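Lipoprotein LpqN (Mycobacterium tuberculosis, PDB 6E5D) supports cell envelope biogenesis, interacting with periplasmic loops of the mycolate transporters MmpL3 and MmpL11, and is required for intracellular survival. Local coordinates at residues Ala160-Phe165 with Ala184-Val189. Residues are numbered along the deposited sequence; the frame is centred on the assembly and turned at random.
Sequences ATLGGF and AQKTVV
The tight turn of the beta hairpin formed by strands 152-162 and 165-176 packs against strand 179-192 of the same curled antiparallel sheet. Strands 152-162 and 179-192 both pair with 165-176; here, with their short segments at 63°, Lys186 and Val188 reach past Ala167 to residues 160-162. Lys186 sends a fully extended chain from CG onward, CG itself lying anti to the backbone N (chi1 -178°). Its NZ donates a 2.8 Å hydrogen bond to Thr161 O from above the carbonyl plane, with a C=O...N angle of 140°. A lysine suits this place because its long methylene run crosses buried ground before the ammonium reaches main-chain oxygens; CE packs 3.9 Å from Ala160 CB, whose short side chain lets the lysine lie against it. Asp221 O, in helix 210-223, accepts a second hydrogen bond from NZ, so the ammonium of this buried lysine ties strand end and helix together.

Farther along, the two methyls of Val188 divide their work. CG2 lies 3.9 Å from Leu162 CD2, the side chains crossing nearly at a right angle, whereas CG1 rests 3.7 Å from Phe165 CB. The branched valine thus reaches both end residues of the turn, and Ile226 of strand 225-227 touches all three. Phe165 CB also sits 3.2 Å from Val189 O; the Phe165 ring begins beside that oxygen, but its far end leads away.

Positive phi favours glycine at Gly163, while at Gly164 a CB would also jam against Gly163 O. Leu162 and Phe165 exchange both backbone hydrogen bonds, N of each to O of the other, closing the type I' turn, with its two-residue Gly163-Gly164 loop, of a classic antiparallel beta hairpin.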
ATOM      1  N   ALA A 160      -5.597   0.304  12.036  1.00 23.10           N
ATOM      2  CA  ALA A 160      -5.684   1.709  11.673  1.00 25.24           C
ATOM      3  C   ALA A 160      -7.014   1.945  10.969  1.00 25.93           C
ATOM      4  O   ALA A 160      -7.826   1.029  10.805  1.00 24.56           O
ATOM      5  CB  ALA A 160      -4.497   2.118  10.795  1.00 24.97           C
ATOM      6  N   THR A 161      -7.241   3.194  10.565  1.00 24.97           N
ATOM      7  CA  THR A 161      -8.432   3.561   9.814  1.00 22.88           C
ATOM      8  C   THR A 161      -8.056   4.567   8.737  1.00 22.40           C
ATOM      9  O   THR A 161      -7.004   5.211   8.794  1.00 23.48           O
ATOM     10  CB  THR A 161      -9.522   4.169  10.707  1.00 30.07           C
ATOM     11  OG1 THR A 161      -9.092   5.452  11.181  1.00 36.28           O
ATOM     12  CG2 THR A 161      -9.819   3.264  11.891  1.00 31.86           C
ATOM     13  N   LEU A 162      -8.941   4.701   7.752  1.00 22.41           N
ATOM     14  CA  LEU A 162      -8.811   5.750   6.742  1.00 22.84           C
ATOM     15  C   LEU A 162     -10.192   6.020   6.167  1.00 23.22           C
ATOM     16  O   LEU A 162     -10.811   5.117   5.595  1.00 22.15           O
ATOM     17  CB  LEU A 162      -7.827   5.342   5.641  1.00 23.88           C
ATOM     18  CG  LEU A 162      -7.383   6.461   4.693  1.00 24.84           C
ATOM     19  CD1 LEU A 162      -6.758   7.623   5.459  1.00 29.50           C
ATOM     20  CD2 LEU A 162      -6.405   5.918   3.659  1.00 27.40           C
ATOM     21  N   GLY A 163     -10.680   7.248   6.336  1.00 27.23           N
ATOM     22  CA  GLY A 163     -11.968   7.633   5.780  1.00 25.60           C
ATOM     23  C   GLY A 163     -13.140   6.840   6.311  1.00 24.85           C
ATOM     24  O   GLY A 163     -14.145   6.687   5.608  1.00 22.95           O
ATOM     25  N   GLY A 164     -13.044   6.339   7.541  1.00 21.40           N
ATOM     26  CA  GLY A 164     -14.089   5.521   8.118  1.00 21.62           C
ATOM     27  C   GLY A 164     -13.964   4.041   7.831  1.00 22.60           C
ATOM     28  O   GLY A 164     -14.761   3.254   8.361  1.00 22.29           O
ATOM     29  N   PHE A 165     -12.997   3.638   7.015  1.00 21.08           N
ATOM     30  CA  PHE A 165     -12.795   2.244   6.653  1.00 18.70           C
ATOM     31  C   PHE A 165     -11.667   1.652   7.485  1.00 21.61           C
ATOM     32  O   PHE A 165     -10.694   2.339   7.810  1.00 22.04           O
ATOM     33  CB  PHE A 165     -12.476   2.120   5.161  1.00 17.79           C
ATOM     34  CG  PHE A 165     -13.598   2.578   4.269  1.00 19.52           C
ATOM     35  CD1 PHE A 165     -14.663   1.734   3.986  1.00 19.28           C
ATOM     36  CD2 PHE A 165     -13.603   3.854   3.732  1.00 20.18           C
ATOM     37  CE1 PHE A 165     -15.701   2.150   3.174  1.00 20.19           C
ATOM     38  CE2 PHE A 165     -14.640   4.277   2.919  1.00 21.30           C
ATOM     39  CZ  PHE A 165     -15.691   3.425   2.643  1.00 21.18           C
ATOM     40  N   ALA A 184       7.041   0.353   4.174  1.00 19.96           N
ATOM     41  CA  ALA A 184       5.849   0.438   4.998  1.00 18.66           C
ATOM     42  C   ALA A 184       4.646   0.227   4.095  1.00 19.31           C
ATOM     43  O   ALA A 184       4.681   0.544   2.904  1.00 21.13           O
ATOM     44  CB  ALA A 184       5.751   1.782   5.726  1.00 19.37           C
ATOM     45  N   GLN A 185       3.578  -0.318   4.667  1.00 18.42           N
ATOM     46  CA  GLN A 185       2.387  -0.597   3.880  1.00 21.15           C
ATOM     47  C   GLN A 185       1.160  -0.399   4.747  1.00 17.33           C
ATOM     48  O   GLN A 185       1.061  -0.993   5.823  1.00 20.77           O
ATOM     49  CB  GLN A 185       2.416  -2.019   3.321  1.00 22.35           C
ATOM     50  CG  GLN A 185       1.180  -2.387   2.515  1.00 20.52           C
ATOM     51  CD  GLN A 185       1.211  -3.822   2.035  1.00 21.46           C
ATOM     52  OE1 GLN A 185       1.050  -4.754   2.825  1.00 24.52           O
ATOM     53  NE2 GLN A 185       1.419  -4.011   0.738  1.00 20.61           N
ATOM     54  N   LYS A 186       0.235   0.427   4.275  1.00 16.77           N
ATOM     55  CA  LYS A 186      -1.084   0.549   4.876  1.00 16.02           C
ATOM     56  C   LYS A 186      -2.107  -0.062   3.929  1.00 16.90           C
ATOM     57  O   LYS A 186      -2.156   0.293   2.747  1.00 17.74           O
ATOM     58  CB  LYS A 186      -1.429   2.010   5.177  1.00 18.12           C
ATOM     59  CG  LYS A 186      -2.792   2.193   5.856  1.00 19.21           C
ATOM     60  CD  LYS A 186      -2.936   3.570   6.489  1.00 18.81           C
ATOM     61  CE  LYS A 186      -4.244   3.702   7.265  1.00 24.00           C
ATOM     62  NZ  LYS A 186      -4.341   5.013   7.977  1.00 26.33           N
ATOM     63  N   THR A 187      -2.903  -0.992   4.449  1.00 15.59           N
ATOM     64  CA  THR A 187      -3.939  -1.678   3.690  1.00 18.19           C
ATOM     65  C   THR A 187      -5.297  -1.236   4.218  1.00 13.75           C
ATOM     66  O   THR A 187      -5.528  -1.256   5.431  1.00 18.33           O
ATOM     67  CB  THR A 187      -3.784  -3.198   3.810  1.00 21.44           C
ATOM     68  OG1 THR A 187      -2.503  -3.591   3.301  1.00 21.66           O
ATOM     69  CG2 THR A 187      -4.884  -3.928   3.044  1.00 22.47           C
ATOM     70  N   VAL A 188      -6.179  -0.816   3.313  1.00 15.23           N
ATOM     71  CA  VAL A 188      -7.518  -0.355   3.662  1.00 16.53           C
ATOM     72  C   VAL A 188      -8.520  -1.198   2.888  1.00 15.27           C
ATOM     73  O   VAL A 188      -8.391  -1.355   1.669  1.00 16.93           O
ATOM     74  CB  VAL A 188      -7.716   1.139   3.340  1.00 17.80           C
ATOM     75  CG1 VAL A 188      -9.057   1.636   3.870  1.00 20.60           C
ATOM     76  CG2 VAL A 188      -6.565   1.984   3.893  1.00 19.09           C
ATOM     77  N   VAL A 189      -9.522  -1.730   3.589  1.00 18.14           N
ATOM     78  CA  VAL A 189     -10.616  -2.460   2.957  1.00 19.99           C
ATOM     79  C   VAL A 189     -11.802  -1.516   2.815  1.00 18.75           C
ATOM     80  O   VAL A 189     -12.142  -0.783   3.752  1.00 17.75           O
ATOM     81  CB  VAL A 189     -10.992  -3.726   3.747  1.00 23.77           C
ATOM     82  CG1 VAL A 189      -9.859  -4.743   3.673  1.00 26.23           C
ATOM     83  CG2 VAL A 189     -11.337  -3.398   5.202  1.00 24.87           C
TER